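Long-range contact in flagellar biosynthetic protein FlhB (Shewanella putrefaciens CN-32, PDB 6Z0W), which is probably required for building the rod of the flagellar basal body and may belong to the flagellar export apparatus, here represented by its cytoplasmic domain: residues E23-A28 with A73-T78. Residues are numbered along the deposited sequence; the frame is centred on the assembly and turned at random.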
ATOM      1  N   GLU A  23      15.489  -5.119   2.661  1.00 51.06           N
ATOM      2  CA  GLU A  23      14.324  -5.612   1.944  1.00 50.75           C
ATOM      3  C   GLU A  23      13.191  -4.633   2.271  1.00 49.99           C
ATOM      4  O   GLU A  23      12.766  -4.506   3.423  1.00 51.54           O
ATOM      5  CB  GLU A  23      13.998  -7.062   2.316  1.00 51.76           C
ATOM      6  CG  GLU A  23      12.755  -7.640   1.660  1.00 55.62           C
ATOM      7  CD  GLU A  23      12.974  -8.143   0.242  1.00 62.25           C
ATOM      8  OE1 GLU A  23      12.882  -9.373   0.011  1.00 65.18           O
ATOM      9  OE2 GLU A  23      13.235  -7.311  -0.648  1.00 63.97           O
ATOM     10  N   HIS A  24      12.776  -3.898   1.241  1.00 46.26           N
ATOM     11  CA  HIS A  24      11.846  -2.781   1.341  1.00 43.85           C
ATOM     12  C   HIS A  24      10.619  -3.068   0.490  1.00 44.15           C
ATOM     13  O   HIS A  24      10.721  -3.668  -0.580  1.00 48.45           O
ATOM     14  CB  HIS A  24      12.501  -1.465   0.869  1.00 45.03           C
ATOM     15  CG  HIS A  24      13.705  -1.077   1.672  1.00 53.02           C
ATOM     16  ND1 HIS A  24      13.616  -0.381   2.860  1.00 54.68           N
ATOM     17  CD2 HIS A  24      15.022  -1.333   1.484  1.00 55.47           C
ATOM     18  CE1 HIS A  24      14.828  -0.206   3.357  1.00 55.11           C
ATOM     19  NE2 HIS A  24      15.697  -0.771   2.538  1.00 56.83           N
ATOM     20  N   TYR A  25       9.464  -2.611   0.966  1.00 38.34           N
ATOM     21  CA  TYR A  25       8.189  -2.772   0.282  1.00 37.43           C
ATOM     22  C   TYR A  25       7.490  -1.420   0.197  1.00 39.67           C
ATOM     23  O   TYR A  25       7.527  -0.650   1.160  1.00 44.38           O
ATOM     24  CB  TYR A  25       7.286  -3.728   1.054  1.00 37.51           C
ATOM     25  CG  TYR A  25       7.653  -5.178   0.966  1.00 43.38           C
ATOM     26  CD1 TYR A  25       6.987  -6.004   0.092  1.00 45.06           C
ATOM     27  CD2 TYR A  25       8.651  -5.718   1.765  1.00 46.21           C
ATOM     28  CE1 TYR A  25       7.275  -7.326   0.013  1.00 49.13           C
ATOM     29  CE2 TYR A  25       8.966  -7.045   1.685  1.00 51.22           C
ATOM     30  CZ  TYR A  25       8.267  -7.846   0.795  1.00 55.58           C
ATOM     31  OH  TYR A  25       8.533  -9.188   0.673  1.00 65.07           O
ATOM     32  N   ALA A  26       6.846  -1.138  -0.937  1.00 37.16           N
ATOM     33  CA  ALA A  26       5.963   0.021  -1.066  1.00 36.39           C
ATOM     34  C   ALA A  26       4.819  -0.359  -1.989  1.00 36.48           C
ATOM     35  O   ALA A  26       5.067  -0.885  -3.078  1.00 41.79           O
ATOM     36  CB  ALA A  26       6.689   1.257  -1.640  1.00 36.70           C
ATOM     37  N   VAL A  27       3.582  -0.077  -1.579  1.00 31.99           N
ATOM     38  CA  VAL A  27       2.433  -0.261  -2.457  1.00 32.86           C
ATOM     39  C   VAL A  27       1.644   1.042  -2.490  1.00 33.08           C
ATOM     40  O   VAL A  27       1.274   1.584  -1.435  1.00 30.44           O
ATOM     41  CB  VAL A  27       1.551  -1.450  -2.027  1.00 33.38           C
ATOM     42  CG1 VAL A  27       2.277  -2.775  -2.329  1.00 30.54           C
ATOM     43  CG2 VAL A  27       1.212  -1.359  -0.543  1.00 34.65           C
ATOM     44  N   ALA A  28       1.446   1.581  -3.697  1.00 32.97           N
ATOM     45  CA  ALA A  28       0.665   2.798  -3.881  1.00 30.97           C
ATOM     46  C   ALA A  28      -0.798   2.400  -4.075  1.00 30.15           C
ATOM     47  O   ALA A  28      -1.153   1.733  -5.068  1.00 30.22           O
ATOM     48  CB  ALA A  28       1.193   3.617  -5.071  1.00 29.63           C
ATOM     49  N   ALA A  73       1.486  -7.888   2.868  1.00 36.36           N
ATOM     50  CA  ALA A  73       0.309  -8.651   2.465  1.00 36.33           C
ATOM     51  C   ALA A  73      -0.322  -8.080   1.194  1.00 35.75           C
ATOM     52  O   ALA A  73      -0.729  -8.833   0.300  1.00 35.20           O
ATOM     53  CB  ALA A  73      -0.699  -8.685   3.599  1.00 36.08           C
ATOM     54  N   ILE A  74      -0.395  -6.753   1.080  1.00 35.39           N
ATOM     55  CA  ILE A  74      -0.906  -6.154  -0.151  1.00 35.58           C
ATOM     56  C   ILE A  74      -0.024  -6.543  -1.330  1.00 36.23           C
ATOM     57  O   ILE A  74      -0.508  -7.019  -2.361  1.00 34.78           O
ATOM     58  CB  ILE A  74      -0.994  -4.624  -0.025  1.00 35.96           C
ATOM     59  CG1 ILE A  74      -2.055  -4.192   0.971  1.00 33.40           C
ATOM     60  CG2 ILE A  74      -1.327  -4.011  -1.373  1.00 34.97           C
ATOM     61  CD1 ILE A  74      -1.907  -2.743   1.348  1.00 29.90           C
ATOM     62  N   TYR A  75       1.288  -6.321  -1.197  1.00 38.90           N
ATOM     63  CA  TYR A  75       2.211  -6.594  -2.296  1.00 37.95           C
ATOM     64  C   TYR A  75       2.060  -8.027  -2.804  1.00 38.72           C
ATOM     65  O   TYR A  75       1.978  -8.258  -4.021  1.00 37.24           O
ATOM     66  CB  TYR A  75       3.651  -6.331  -1.846  1.00 38.31           C
ATOM     67  CG  TYR A  75       4.662  -6.425  -2.975  1.00 37.84           C
ATOM     68  CD1 TYR A  75       5.084  -5.285  -3.641  1.00 35.76           C
ATOM     69  CD2 TYR A  75       5.170  -7.662  -3.392  1.00 40.86           C
ATOM     70  CE1 TYR A  75       5.989  -5.357  -4.682  1.00 44.46           C
ATOM     71  CE2 TYR A  75       6.095  -7.749  -4.441  1.00 46.55           C
ATOM     72  CZ  TYR A  75       6.498  -6.593  -5.080  1.00 49.67           C
ATOM     73  OH  TYR A  75       7.404  -6.629  -6.121  1.00 57.21           O
ATOM     74  N   HIS A  76       1.976  -8.992  -1.878  1.00 38.57           N
ATOM     75  CA  HIS A  76       1.978 -10.411  -2.230  1.00 42.49           C
ATOM     76  C   HIS A  76       0.682 -10.882  -2.852  1.00 40.48           C
ATOM     77  O   HIS A  76       0.693 -11.925  -3.517  1.00 41.94           O
ATOM     78  CB  HIS A  76       2.255 -11.269  -1.000  1.00 46.39           C
ATOM     79  CG  HIS A  76       3.627 -11.089  -0.445  1.00 54.75           C
ATOM     80  ND1 HIS A  76       3.893 -11.136   0.907  1.00 56.15           N
ATOM     81  CD2 HIS A  76       4.808 -10.854  -1.057  1.00 55.85           C
ATOM     82  CE1 HIS A  76       5.181 -10.939   1.103  1.00 56.53           C
ATOM     83  NE2 HIS A  76       5.758 -10.764  -0.072  1.00 58.14           N
ATOM     84  N   THR A  77      -0.421 -10.145  -2.654  1.00 39.13           N
ATOM     85  CA  THR A  77      -1.767 -10.612  -2.964  1.00 38.41           C
ATOM     86  C   THR A  77      -2.493  -9.772  -4.015  1.00 38.28           C
ATOM     87  O   THR A  77      -3.635 -10.104  -4.365  1.00 39.15           O
ATOM     88  CB  THR A  77      -2.623 -10.626  -1.692  1.00 36.02           C
ATOM     89  OG1 THR A  77      -2.828  -9.280  -1.240  1.00 35.98           O
ATOM     90  CG2 THR A  77      -1.982 -11.452  -0.587  1.00 32.38           C
ATOM     91  N   THR A  78      -1.881  -8.697  -4.512  1.00 34.89           N
ATOM     92  CA  THR A  78      -2.548  -7.725  -5.372  1.00 33.67           C
ATOM     93  C   THR A  78      -1.608  -7.339  -6.504  1.00 35.99           C
ATOM     94  O   THR A  78      -0.609  -6.651  -6.248  1.00 39.29           O
ATOM     95  CB  THR A  78      -2.932  -6.461  -4.577  1.00 29.91           C
ATOM     96  OG1 THR A  78      -3.545  -6.835  -3.338  1.00 32.76           O
ATOM     97  CG2 THR A  78      -3.897  -5.578  -5.388  1.00 28.10           C
TER
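Tyr25 and Tyr75 form a T-shaped pair in which a strand tyrosine presents its edge to the ring face of a helix tyrosine, while the strand ring's hydroxyl receives a hydrogen bond from the residue that follows on the helix. The ring planes stand 86° apart, with centroids separated by 5.5 Å. CD1 of Tyr25 leads the approach, 3.9 Å from both CB and CG of Tyr75, and CE1 lies over CD2. Tyr75 has its CG anti to the backbone N (chi1 -173°), which leaves its ring beside the strand, with Val27 CG1 at the edge of that ring. Farther along Tyr25, His76 completes the aromatic cluster, its NE2 donating to OH over 3.3 Å. With an N-H...O angle of 139° and the hydroxyl tilted out of the imidazole plane, this bond is bent.

Two residues along the strand, packing becomes aliphatic: Val27 divides its methyls between neighbouring helix residues, CG1 sitting 3.8 Å from CB of Tyr75 and CG2 equally close to CG2 of Ile74. The contact seats the C-terminal end of helix 68-77 on strand 25-30 of the mixed sheet in this cytoplasmic domain. Lys44, on adjoining strand 40-46, makes a cation-pi contact with Tyr75 and a hydrogen bond to its carbonyl oxygen. His129 and His130 of the C-terminal purification tag also join the cluster, stacking on His76 and bonding to Tyr25 OH respectively, so the hydroxyl's surroundings are partly a product of the construct.

Were the ring of Tyr25 cut back to an alanine methyl, the face of Tyr75 would probably lose its covering edge and His76 NE2 this acceptor. The example illustrates a division of labour: edge-to-face and methyl packing supply the area, while one bent hydrogen bond at the hydroxyl end of Tyr25 supplies direction.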